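Local atomic coordinates of hypothetical protein (Nostoc punctiforme, PDB entry 2O62), a protein that is of unknown function, but belongs to the DUF3598 family and probably consists of two calycin-like beta domains. Residues A[14-25]-A[117-128]. Sequence-based numbering, arbitrary orientation. Where two conformers were deposited one is given.
Sequences GVWEGSFSNFSP and LNGLTLIREHLA. With GOL (glycerol), chain H.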
loop_
_atom_site.group_PDB
_atom_site.type_symbol
_atom_site.label_atom_id
_atom_site.label_comp_id
_atom_site.label_asym_id
_atom_site.label_seq_id
_atom_site.Cartn_x
_atom_site.Cartn_y
_atom_site.Cartn_z
ATOM N N GLY A 14 8.475 18.308 2.168
ATOM C CA GLY A 14 7.383 19.242 1.879
ATOM C C GLY A 14 6.396 19.281 3.027
ATOM O O GLY A 14 6.655 18.746 4.108
ATOM N N VAL A 15 5.249 19.906 2.788
ATOM C CA VAL A 15 4.223 20.031 3.805
ATOM C C VAL A 15 3.000 19.280 3.280
ATOM O O VAL A 15 2.441 19.665 2.273
ATOM C CB VAL A 15 3.874 21.487 4.096
ATOM C CG1 VAL A 15 2.794 21.588 5.136
ATOM C CG2 VAL A 15 5.104 22.248 4.544
ATOM N N TRP A 16 2.674 18.173 3.934
ATOM C CA TRP A 16 1.629 17.279 3.499
ATOM C C TRP A 16 0.447 17.506 4.426
ATOM O O TRP A 16 0.509 17.227 5.632
ATOM C CB TRP A 16 2.096 15.824 3.539
ATOM C CG TRP A 16 3.204 15.535 2.621
ATOM C CD1 TRP A 16 4.532 15.405 2.943
ATOM C CD2 TRP A 16 3.119 15.391 1.216
ATOM N NE1 TRP A 16 5.268 15.130 1.814
ATOM C CE2 TRP A 16 4.436 15.127 0.735
ATOM C CE3 TRP A 16 2.052 15.399 0.308
ATOM C CZ2 TRP A 16 4.713 14.909 -0.609
ATOM C CZ3 TRP A 16 2.327 15.189 -1.034
ATOM C CH2 TRP A 16 3.648 14.934 -1.483
ATOM N N GLU A 17 -0.656 17.973 3.836
ATOM C CA GLU A 17 -1.876 18.241 4.566
ATOM C C GLU A 17 -2.947 17.226 4.202
ATOM O O GLU A 17 -2.989 16.733 3.094
ATOM C CB GLU A 17 -2.375 19.628 4.221
ATOM C CG GLU A 17 -1.405 20.725 4.601
ATOM C CD GLU A 17 -2.100 22.041 4.734
ATOM O OE1 GLU A 17 -2.410 22.621 3.670
ATOM O OE2 GLU A 17 -2.349 22.480 5.891
ATOM N N GLY A 18 -3.803 16.896 5.146
ATOM C CA GLY A 18 -4.902 16.021 4.844
ATOM C C GLY A 18 -5.535 15.470 6.083
ATOM O O GLY A 18 -5.940 16.220 6.955
ATOM N N SER A 19 -5.645 14.149 6.133
ATOM C CA SER A 19 -6.109 13.474 7.345
ATOM C C SER A 19 -5.588 12.078 7.517
ATOM O O SER A 19 -5.108 11.474 6.551
ATOM C CB SER A 19 -7.634 13.391 7.356
ATOM O OG SER A 19 -8.125 12.533 6.370
ATOM N N PHE A 20 -5.751 11.586 8.747
ATOM C CA PHE A 20 -5.545 10.185 9.104
ATOM C C PHE A 20 -6.900 9.615 9.423
ATOM O O PHE A 20 -7.543 10.086 10.345
ATOM C CB PHE A 20 -4.701 10.078 10.372
ATOM C CG PHE A 20 -3.215 10.339 10.176
ATOM C CD1 PHE A 20 -2.760 11.501 9.585
ATOM C CD2 PHE A 20 -2.261 9.476 10.691
ATOM C CE1 PHE A 20 -1.402 11.752 9.432
ATOM C CE2 PHE A 20 -0.888 9.753 10.552
ATOM C CZ PHE A 20 -0.478 10.872 9.940
ATOM N N SER A 21 -7.317 8.591 8.684
ATOM C CA SER A 21 -8.682 8.027 8.762
ATOM C C SER A 21 -8.636 6.548 9.086
ATOM O O SER A 21 -8.003 5.787 8.362
ATOM C CB SER A 21 -9.398 8.208 7.423
ATOM O OG SER A 21 -9.343 9.559 7.034
ATOM N N ASN A 22 -9.269 6.155 10.190
ATOM C CA ASN A 22 -9.403 4.753 10.580
ATOM C C ASN A 22 -10.684 4.173 10.055
ATOM O O ASN A 22 -11.742 4.696 10.334
ATOM C CB ASN A 22 -9.443 4.614 12.086
ATOM C CG ASN A 22 -8.196 5.136 12.730
ATOM O OD1 ASN A 22 -7.124 5.131 12.129
ATOM N ND2 ASN A 22 -8.320 5.587 13.960
ATOM N N PHE A 23 -10.521 3.073 9.346
ATOM C CA PHE A 23 -11.596 2.291 8.782
ATOM C C PHE A 23 -11.663 0.910 9.412
ATOM O O PHE A 23 -10.639 0.314 9.776
ATOM C CB PHE A 23 -11.346 2.118 7.281
ATOM C CG PHE A 23 -11.596 3.343 6.487
ATOM C CD1 PHE A 23 -10.598 4.264 6.283
ATOM C CD2 PHE A 23 -12.843 3.594 5.939
ATOM C CE1 PHE A 23 -10.821 5.428 5.554
ATOM C CE2 PHE A 23 -13.071 4.769 5.206
ATOM C CZ PHE A 23 -12.020 5.682 5.016
ATOM N N SER A 24 -12.872 0.368 9.478
ATOM C CA SER A 24 -13.082 -1.034 9.837
ATOM C C SER A 24 -12.647 -1.953 8.679
ATOM O O SER A 24 -12.479 -1.485 7.537
ATOM C CB SER A 24 -14.555 -1.287 10.162
ATOM O OG SER A 24 -15.319 -1.368 8.981
ATOM N N PRO A 25 -12.483 -3.256 8.958
ATOM C CA PRO A 25 -12.151 -4.214 7.881
ATOM C C PRO A 25 -13.248 -4.365 6.802
ATOM O O PRO A 25 -12.961 -4.948 5.756
ATOM C CB PRO A 25 -11.964 -5.528 8.622
ATOM C CG PRO A 25 -11.730 -5.160 10.037
ATOM C CD PRO A 25 -12.561 -3.929 10.270
ATOM N N LEU A 117 -7.515 -9.402 9.809
ATOM C CA LEU A 117 -7.517 -7.954 9.644
ATOM C C LEU A 117 -8.441 -7.310 10.687
ATOM O O LEU A 117 -9.591 -7.720 10.863
ATOM C CB LEU A 117 -7.914 -7.552 8.225
ATOM C CG LEU A 117 -7.895 -6.061 7.881
ATOM C CD1 LEU A 117 -6.509 -5.532 7.814
ATOM C CD2 LEU A 117 -8.545 -5.874 6.544
ATOM N N ASN A 118 -7.872 -6.363 11.434
ATOM C CA ASN A 118 -8.552 -5.660 12.536
ATOM C C ASN A 118 -8.961 -4.221 12.156
ATOM O O ASN A 118 -9.924 -3.698 12.654
ATOM C CB ASN A 118 -7.637 -5.595 13.760
ATOM C CG ASN A 118 -8.298 -4.953 14.971
ATOM O OD1 ASN A 118 -7.914 -3.855 15.370
ATOM N ND2 ASN A 118 -9.311 -5.609 15.533
ATOM N N GLY A 119 -8.175 -3.570 11.311
ATOM C CA GLY A 119 -8.462 -2.222 10.937
ATOM C C GLY A 119 -7.474 -1.738 9.894
ATOM O O GLY A 119 -6.423 -2.361 9.635
ATOM N N LEU A 120 -7.851 -0.637 9.278
ATOM C CA LEU A 120 -6.970 0.099 8.382
ATOM C C LEU A 120 -6.930 1.585 8.673
ATOM O O LEU A 120 -7.899 2.168 9.175
ATOM C CB LEU A 120 -7.421 -0.047 6.959
ATOM C CG LEU A 120 -7.877 -1.398 6.385
ATOM C CD1 LEU A 120 -8.867 -1.139 5.311
ATOM C CD2 LEU A 120 -6.764 -2.151 5.783
ATOM N N THR A 121 -5.817 2.186 8.290
ATOM C CA THR A 121 -5.649 3.627 8.365
ATOM C C THR A 121 -5.355 4.091 6.928
ATOM O O THR A 121 -4.502 3.547 6.245
ATOM C CB THR A 121 -4.540 4.023 9.348
ATOM O OG1 THR A 121 -4.795 3.445 10.638
ATOM C CG2 THR A 121 -4.463 5.573 9.488
ATOM N N LEU A 122 -6.107 5.070 6.471
ATOM C CA LEU A 122 -5.933 5.661 5.164
ATOM C C LEU A 122 -5.534 7.084 5.362
ATOM O O LEU A 122 -6.249 7.828 5.986
ATOM C CB LEU A 122 -7.212 5.565 4.363
ATOM C CG LEU A 122 -7.089 5.829 2.870
ATOM C CD1 LEU A 122 -6.337 4.678 2.198
ATOM C CD2 LEU A 122 -8.511 5.935 2.335
ATOM N N ILE A 123 -4.332 7.428 4.894
ATOM C CA ILE A 123 -3.804 8.740 5.062
ATOM C C ILE A 123 -3.748 9.377 3.668
ATOM O O ILE A 123 -2.924 8.998 2.820
ATOM C CB ILE A 123 -2.428 8.691 5.709
ATOM C CG1 ILE A 123 -2.495 7.942 7.062
ATOM C CG2 ILE A 123 -1.876 10.094 5.874
ATOM C CD1 ILE A 123 -1.098 7.590 7.677
ATOM N N ARG A 124 -4.629 10.349 3.447
ATOM C CA ARG A 124 -4.751 11.040 2.156
ATOM C C ARG A 124 -4.198 12.437 2.290
ATOM O O ARG A 124 -4.792 13.254 2.962
ATOM C CB ARG A 124 -6.216 11.121 1.716
ATOM C CG ARG A 124 -6.823 9.765 1.435
ATOM C CD ARG A 124 -8.326 9.820 1.416
ATOM N NE ARG A 124 -8.876 9.822 2.757
ATOM C CZ ARG A 124 -10.181 9.882 3.045
ATOM N NH1 ARG A 124 -11.072 9.951 2.093
ATOM N NH2 ARG A 124 -10.562 9.830 4.302
ATOM N N GLU A 125 -3.092 12.696 1.602
ATOM C CA GLU A 125 -2.316 13.902 1.784
ATOM C C GLU A 125 -2.101 14.612 0.469
ATOM O O GLU A 125 -1.867 13.981 -0.555
ATOM C CB GLU A 125 -0.970 13.577 2.404
ATOM C CG GLU A 125 -1.061 13.159 3.874
ATOM C CD GLU A 125 0.191 12.510 4.378
ATOM O OE1 GLU A 125 0.870 11.813 3.600
ATOM O OE2 GLU A 125 0.510 12.670 5.577
ATOM N N HIS A 126 -2.166 15.935 0.525
ATOM C CA HIS A 126 -1.886 16.806 -0.613
ATOM C C HIS A 126 -0.894 17.863 -0.133
ATOM O O HIS A 126 -0.870 18.316 1.042
ATOM C CB HIS A 126 -3.162 17.438 -1.172
ATOM C CG HIS A 126 -3.893 18.281 -0.187
ATOM N ND1 HIS A 126 -4.787 17.756 0.727
ATOM C CD2 HIS A 126 -3.816 19.611 0.075
ATOM C CE1 HIS A 126 -5.244 18.736 1.490
ATOM N NE2 HIS A 126 -4.665 19.868 1.123
ATOM N N LEU A 127 -0.030 18.258 -1.034
ATOM C CA LEU A 127 0.904 19.323 -0.738
ATOM C C LEU A 127 0.141 20.594 -0.384
ATOM O O LEU A 127 -0.802 20.991 -1.098
ATOM C CB LEU A 127 1.808 19.595 -1.932
ATOM C CG LEU A 127 2.911 18.582 -2.109
ATOM C CD1 LEU A 127 3.606 18.979 -3.386
ATOM C CD2 LEU A 127 3.892 18.603 -0.874
ATOM N N ALA A 128 0.612 21.264 0.667
ATOM C CA ALA A 128 0.021 22.499 1.131
ATOM C C ALA A 128 -0.008 23.509 -0.021
ATOM O O ALA A 128 0.998 23.714 -0.696
ATOM C CB ALA A 128 0.792 23.079 2.344
HETATM C C1 GOL H . -6.107 22.702 1.552
HETATM O O1 GOL H . -5.157 22.384 2.568
HETATM C C2 GOL H . -5.572 23.519 0.372
HETATM O O2 GOL H . -6.222 23.205 -0.842
HETATM C C3 GOL H . -4.106 23.258 0.169
HETATM O O3 GOL H . -3.435 23.617 1.358
HETATM O O HOH W 1 -0.725 14.799 6.932
HETATM O O HOH W 2 -7.203 10.312 5.034
#
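W16 to F23 pair antiparallel with L120 to L127, in strands whose axes approach to 4.3 Å. The backbone bonds start with A128 N to V15 O and end with the F23-L120 pair. They weaken midway: S19 N lies 3.4 Å from R124 O. The first and ninth strands of the sheet meet here, consistent with a calycin-like fold. On one face, W16 CG stands anti to the carbonyl carbon (chi1 -63°), which lays the indole alongside L127. L127 CD2 sits over its six-membered ring, 3.6 Å from the centroid. W16 NE1 bonds N12 O. Replacing W16 by an alanine removes the indole and is likely to leave L127 without its aromatic surface and N12 O without that donor. E125, salt-bridged to R104 and R106, reaches W16 O through water 1. Farther along, I123 CD1 sits over the F20 ring. On the other face, R124 NH2 donates to S21 OG at 3.0 Å, in the guanidinium plane, while R124 NH1 pairs with E134. Water 2 joins R124 NE to S19 OG. Both serine hydroxyls also bond D32 OD1. CH-pi pairs thus line one face near W16 and F20, while on the other a polar group around R124 adjoins the F23-L122 packing.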